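Long-range contact in acyl-homoserine-lactone synthase (Pseudomonas aeruginosa, PDB 1RO5), which makes the quorum-sensing signal N-(3-oxododecanoyl)homoserine lactone from a fatty acyl-[acyl carrier protein] and S-adenosyl-L-methionine: residues A[61-69]-A[106-115]. Residues are numbered along the deposited sequence; the frame is centred on the assembly and turned at random. Where two conformers were deposited one is given.
Sequences EDGQVFGCW and AINSGQKGSL. Residue 63 of segment 61-69 comes from a tag, linker or insertion.
Antiparallel pairing of strands 64-73 and 99-107, in the central mixed sheet of the acetyltransferase-like alpha-beta-alpha sandwich, joins Cys68 to Ala106 and Gly67 to Ile107 at the point where the second strand runs out into a loop. Cys68 and Ala106 form the hydrogen-bonded pair: Cys68 N donates to Ala106 O at 2.9 Å, and Ala106 N returns a straighter bond to Cys68 O. Gly67 and Ile107 make the neighbouring non-hydrogen-bonded pair, where Gly67 CA closes to 3.1 Å from Ala106 O in a CA-H...O contact. One step on, Asn108 N reaches Phe66 O at 2.8 Å, arriving from above the carbonyl plane. Phe66 and Gly67 both face Ile59 of the preceding strand in a classic beta bulge.

The two faces of the pairing differ. On the face toward helix 16-30, Cys68 SG meets Ala106 CB at 3.6 Å, while the sulfur side chain also touches Met22 and Arg26. On the other face, Ile107 lies against helix 118-133 and, in the Trp69 conformer given, one of two, lays CD1 at the rim of the indole, in its plane, 3.7 Å from Trp69 CH2; the ring also stacks with Phe105.

Past the end of strand 99-107, the Phe66 ring packs against Asn108, Lys112 and Gly113 of the loop. With CG of Asn108 anti to the backbone N (chi1 180°), its amide runs alongside the ring, the two planes 35° apart, and ND2 comes within 3.4 Å of Phe66 CD2. The Lys112 and Phe66 side chains run at about a right angle to each other, with Lys112 CB beside Phe66 CE2. Glu61, first residue of a type I' turn that ends at Gln64 and includes the inserted Gly63, extends its carboxylate to Ser114, whose CB lies 3.3 Å from Glu61 OE1; Ser114 OG itself donates a hydrogen bond to Lys112 O at 3.1 Å.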
ATOM      1  N   GLU A  61     -12.394  11.700   4.132  1.00 58.46           N
ATOM      2  CA  GLU A  61     -13.845  11.718   4.243  1.00 60.50           C
ATOM      3  C   GLU A  61     -14.135  12.472   5.507  1.00 62.25           C
ATOM      4  O   GLU A  61     -13.518  12.217   6.558  1.00 62.18           O
ATOM      5  CB  GLU A  61     -14.389  10.339   4.311  1.00 59.70           C
ATOM      6  CG  GLU A  61     -15.869  10.334   4.131  1.00 65.94           C
ATOM      7  CD  GLU A  61     -16.370   9.033   3.501  1.00 75.83           C
ATOM      8  OE1 GLU A  61     -17.506   9.073   2.926  1.00 77.39           O
ATOM      9  OE2 GLU A  61     -15.659   7.980   3.584  1.00 77.74           O
ATOM     10  N   ASP A  62     -15.030  13.459   5.374  1.00 64.78           N
ATOM     11  CA  ASP A  62     -15.378  14.417   6.436  1.00 67.86           C
ATOM     12  C   ASP A  62     -14.126  15.021   7.143  1.00 67.06           C
ATOM     13  O   ASP A  62     -14.097  15.156   8.387  1.00 65.95           O
ATOM     14  CB  ASP A  62     -16.416  13.802   7.434  1.00 69.68           C
ATOM     15  CG  ASP A  62     -17.577  12.994   6.694  1.00 77.49           C
ATOM     16  OD1 ASP A  62     -18.109  13.424   5.597  1.00 84.67           O
ATOM     17  OD2 ASP A  62     -18.018  11.889   7.141  1.00 83.14           O
ATOM     18  N   GLY A  63     -13.096  15.316   6.338  1.00 66.57           N
ATOM     19  CA  GLY A  63     -11.986  16.155   6.785  1.00 66.98           C
ATOM     20  C   GLY A  63     -10.886  15.361   7.472  1.00 67.56           C
ATOM     21  O   GLY A  63     -10.095  15.824   8.296  1.00 67.69           O
ATOM     22  N   GLN A  64     -11.198  13.675   7.485  1.00 54.92           N
ATOM     23  CA  GLN A  64     -10.279  12.848   8.255  1.00 54.19           C
ATOM     24  C   GLN A  64      -9.681  11.872   7.311  1.00 50.39           C
ATOM     25  O   GLN A  64     -10.417  11.322   6.437  1.00 50.18           O
ATOM     26  CB  GLN A  64     -11.011  12.057   9.353  1.00 53.63           C
ATOM     27  CG  GLN A  64     -11.846  12.976  10.132  1.00 62.50           C
ATOM     28  CD  GLN A  64     -12.408  12.292  11.357  1.00 72.55           C
ATOM     29  OE1 GLN A  64     -13.556  11.788  11.367  1.00 75.76           O
ATOM     30  NE2 GLN A  64     -11.603  12.278  12.407  1.00 74.26           N
ATOM     31  N   VAL A  65      -8.398  11.577   7.560  1.00 47.26           N
ATOM     32  CA  VAL A  65      -7.761  10.389   6.946  1.00 43.76           C
ATOM     33  C   VAL A  65      -8.441   9.115   7.401  1.00 43.26           C
ATOM     34  O   VAL A  65      -8.452   8.833   8.555  1.00 43.39           O
ATOM     35  CB  VAL A  65      -6.319  10.356   7.207  1.00 41.10           C
ATOM     36  CG1 VAL A  65      -5.710   9.164   6.420  1.00 44.83           C
ATOM     37  CG2 VAL A  65      -5.697  11.610   6.665  1.00 36.76           C
ATOM     38  N   PHE A  66      -9.041   8.355   6.487  1.00 43.34           N
ATOM     39  CA  PHE A  66      -9.591   7.017   6.845  1.00 42.49           C
ATOM     40  C   PHE A  66      -8.764   5.888   6.299  1.00 39.80           C
ATOM     41  O   PHE A  66      -9.055   4.743   6.596  1.00 41.96           O
ATOM     42  CB  PHE A  66     -11.081   6.857   6.344  1.00 44.03           C
ATOM     43  CG  PHE A  66     -12.017   7.608   7.177  1.00 50.96           C
ATOM     44  CD1 PHE A  66     -12.204   8.996   6.978  1.00 58.49           C
ATOM     45  CD2 PHE A  66     -12.671   6.995   8.279  1.00 61.97           C
ATOM     46  CE1 PHE A  66     -13.067   9.751   7.846  1.00 62.10           C
ATOM     47  CE2 PHE A  66     -13.547   7.769   9.169  1.00 62.80           C
ATOM     48  CZ  PHE A  66     -13.723   9.138   8.950  1.00 61.85           C
ATOM     49  N   GLY A  67      -7.765   6.138   5.452  1.00 36.88           N
ATOM     50  CA  GLY A  67      -6.991   5.026   4.909  1.00 34.58           C
ATOM     51  C   GLY A  67      -5.724   5.604   4.344  1.00 35.36           C
ATOM     52  O   GLY A  67      -5.695   6.772   3.921  1.00 37.30           O
ATOM     53  N   CYS A  68      -4.660   4.840   4.310  1.00 35.12           N
ATOM     54  CA  CYS A  68      -3.394   5.359   3.822  1.00 35.40           C
ATOM     55  C   CYS A  68      -2.523   4.214   3.409  1.00 35.54           C
ATOM     56  O   CYS A  68      -2.716   3.168   3.907  1.00 34.88           O
ATOM     57  CB  CYS A  68      -2.715   6.181   4.897  1.00 37.16           C
ATOM     58  SG  CYS A  68      -2.295   5.297   6.366  1.00 39.61           S
ATOM     59  N   TRP A  69      -1.594   4.426   2.472  1.00 34.80           N
ATOM     60  CA  TRP A  69      -0.768   3.427   1.915  1.00 34.98           C
ATOM     61  C   TRP A  69       0.515   4.177   1.648  1.00 33.99           C
ATOM     62  O   TRP A  69       0.500   5.369   1.325  1.00 34.25           O
ATOM     63  CB  TRP A  69      -1.361   3.076   0.579  0.50 37.43           C
ATOM     64  CG  TRP A  69      -1.947   1.774   0.575  0.50 45.80           C
ATOM     65  CD1 TRP A  69      -1.370   0.653   0.069  0.50 55.71           C
ATOM     66  CD2 TRP A  69      -3.219   1.369   1.120  0.50 52.52           C
ATOM     67  NE1 TRP A  69      -2.196  -0.433   0.271  0.50 60.87           N
ATOM     68  CE2 TRP A  69      -3.337  -0.017   0.912  0.50 57.09           C
ATOM     69  CE3 TRP A  69      -4.270   2.038   1.767  0.50 57.11           C
ATOM     70  CZ2 TRP A  69      -4.460  -0.752   1.323  0.50 61.45           C
ATOM     71  CZ3 TRP A  69      -5.397   1.318   2.171  0.50 58.28           C
ATOM     72  CH2 TRP A  69      -5.474  -0.066   1.963  0.50 61.55           C
ATOM     73  N   ALA A 106      -3.173   0.912   6.007  1.00 34.25           N
ATOM     74  CA  ALA A 106      -3.800   1.182   7.265  1.00 34.56           C
ATOM     75  C   ALA A 106      -5.168   1.815   6.957  1.00 37.32           C
ATOM     76  O   ALA A 106      -5.228   2.856   6.299  1.00 34.10           O
ATOM     77  CB  ALA A 106      -2.887   2.209   8.147  1.00 33.73           C
ATOM     78  N   ILE A 107      -6.251   1.186   7.453  1.00 40.56           N
ATOM     79  CA  ILE A 107      -7.648   1.640   7.236  1.00 45.07           C
ATOM     80  C   ILE A 107      -8.338   1.797   8.560  1.00 46.88           C
ATOM     81  O   ILE A 107      -8.350   0.885   9.373  1.00 47.51           O
ATOM     82  CB  ILE A 107      -8.451   0.676   6.248  1.00 45.81           C
ATOM     83  CG1 ILE A 107      -7.869   0.784   4.850  1.00 45.40           C
ATOM     84  CG2 ILE A 107      -9.918   1.113   6.112  1.00 47.32           C
ATOM     85  CD1 ILE A 107      -8.598   0.050   3.892  1.00 51.69           C
ATOM     86  N   ASN A 108      -8.885   2.970   8.783  1.00 51.06           N
ATOM     87  CA  ASN A 108      -9.584   3.231   9.996  1.00 57.18           C
ATOM     88  C   ASN A 108     -10.767   2.234  10.098  1.00 61.54           C
ATOM     89  O   ASN A 108     -11.683   2.119   9.163  1.00 62.22           O
ATOM     90  CB  ASN A 108     -10.090   4.651  10.063  1.00 56.49           C
ATOM     91  CG  ASN A 108     -10.849   4.925  11.371  1.00 64.90           C
ATOM     92  OD1 ASN A 108     -10.590   4.305  12.429  1.00 71.57           O
ATOM     93  ND2 ASN A 108     -11.776   5.858  11.314  1.00 71.13           N
ATOM     94  N   SER A 109     -10.739   1.512  11.222  1.00 64.58           N
ATOM     95  CA  SER A 109     -11.713   0.433  11.423  1.00 69.27           C
ATOM     96  C   SER A 109     -13.105   0.839  12.077  1.00 70.81           C
ATOM     97  O   SER A 109     -14.103   0.143  11.740  1.00 71.94           O
ATOM     98  CB  SER A 109     -11.018  -0.664  12.216  1.00 69.61           C
ATOM     99  OG  SER A 109     -10.945  -0.256  13.588  1.00 69.51           O
ATOM    100  N   GLY A 110     -13.131   1.900  12.947  1.00 71.44           N
ATOM    101  CA  GLY A 110     -14.307   2.523  13.564  1.00 74.69           C
ATOM    102  C   GLY A 110     -15.601   2.706  12.737  1.00 77.86           C
ATOM    103  O   GLY A 110     -15.710   2.287  11.539  1.00 76.84           O
ATOM    104  N   GLN A 111     -16.597   3.339  13.387  1.00 81.48           N
ATOM    105  CA  GLN A 111     -17.984   3.614  12.828  1.00 85.81           C
ATOM    106  C   GLN A 111     -18.144   4.546  11.593  1.00 88.00           C
ATOM    107  O   GLN A 111     -19.092   4.405  10.744  1.00 87.44           O
ATOM    108  CB  GLN A 111     -18.904   4.186  13.911  1.00 85.91           C
ATOM    109  CG  GLN A 111     -19.306   3.180  14.966  1.00 88.34           C
ATOM    110  CD  GLN A 111     -20.033   3.823  16.151  1.00 90.37           C
ATOM    111  OE1 GLN A 111     -19.418   4.529  16.972  1.00 88.38           O
ATOM    112  NE2 GLN A 111     -21.346   3.558  16.249  1.00 92.80           N
ATOM    113  N   LYS A 112     -17.196   5.488  11.532  1.00 90.93           N
ATOM    114  CA  LYS A 112     -17.219   6.637  10.641  1.00 93.12           C
ATOM    115  C   LYS A 112     -16.672   6.310   9.217  1.00 93.95           C
ATOM    116  O   LYS A 112     -16.776   7.148   8.320  1.00 94.20           O
ATOM    117  CB  LYS A 112     -16.534   7.842  11.351  1.00 93.71           C
ATOM    118  CG  LYS A 112     -17.117   8.198  12.782  1.00 96.31           C
ATOM    119  CD  LYS A 112     -16.106   8.972  13.685  1.00100.56           C
ATOM    120  CE  LYS A 112     -16.842  10.052  14.578  1.00103.62           C
ATOM    121  NZ  LYS A 112     -15.893  11.022  15.305  1.00104.33           N
ATOM    122  N   GLY A 113     -16.126   5.095   9.018  1.00 95.12           N
ATOM    123  CA  GLY A 113     -15.757   4.607   7.689  1.00 96.58           C
ATOM    124  C   GLY A 113     -16.978   4.498   6.756  1.00 97.65           C
ATOM    125  O   GLY A 113     -17.605   3.421   6.678  1.00 97.88           O
ATOM    126  N   SER A 114     -17.326   5.592   6.053  1.00 97.92           N
ATOM    127  CA  SER A 114     -18.609   5.678   5.303  1.00 97.99           C
ATOM    128  C   SER A 114     -18.603   5.023   3.935  1.00 97.43           C
ATOM    129  O   SER A 114     -19.473   5.320   3.134  1.00 97.21           O
ATOM    130  CB  SER A 114     -19.089   7.138   5.052  1.00 98.55           C
ATOM    131  OG  SER A 114     -18.692   8.100   6.037  1.00 99.92           O
ATOM    132  N   LEU A 115     -17.625   4.192   3.612  1.00 97.50           N
ATOM    133  CA  LEU A 115     -17.688   3.538   2.298  1.00 97.89           C
ATOM    134  C   LEU A 115     -17.802   2.015   2.371  1.00 97.20           C
ATOM    135  O   LEU A 115     -18.389   1.354   1.491  1.00 97.27           O
ATOM    136  CB  LEU A 115     -16.508   3.932   1.389  1.00 98.73           C
ATOM    137  CG  LEU A 115     -16.166   2.949   0.219  1.00100.81           C
ATOM    138  CD1 LEU A 115     -17.195   2.998  -0.995  1.00101.88           C
ATOM    139  CD2 LEU A 115     -14.703   3.017  -0.286  1.00101.35           C
TER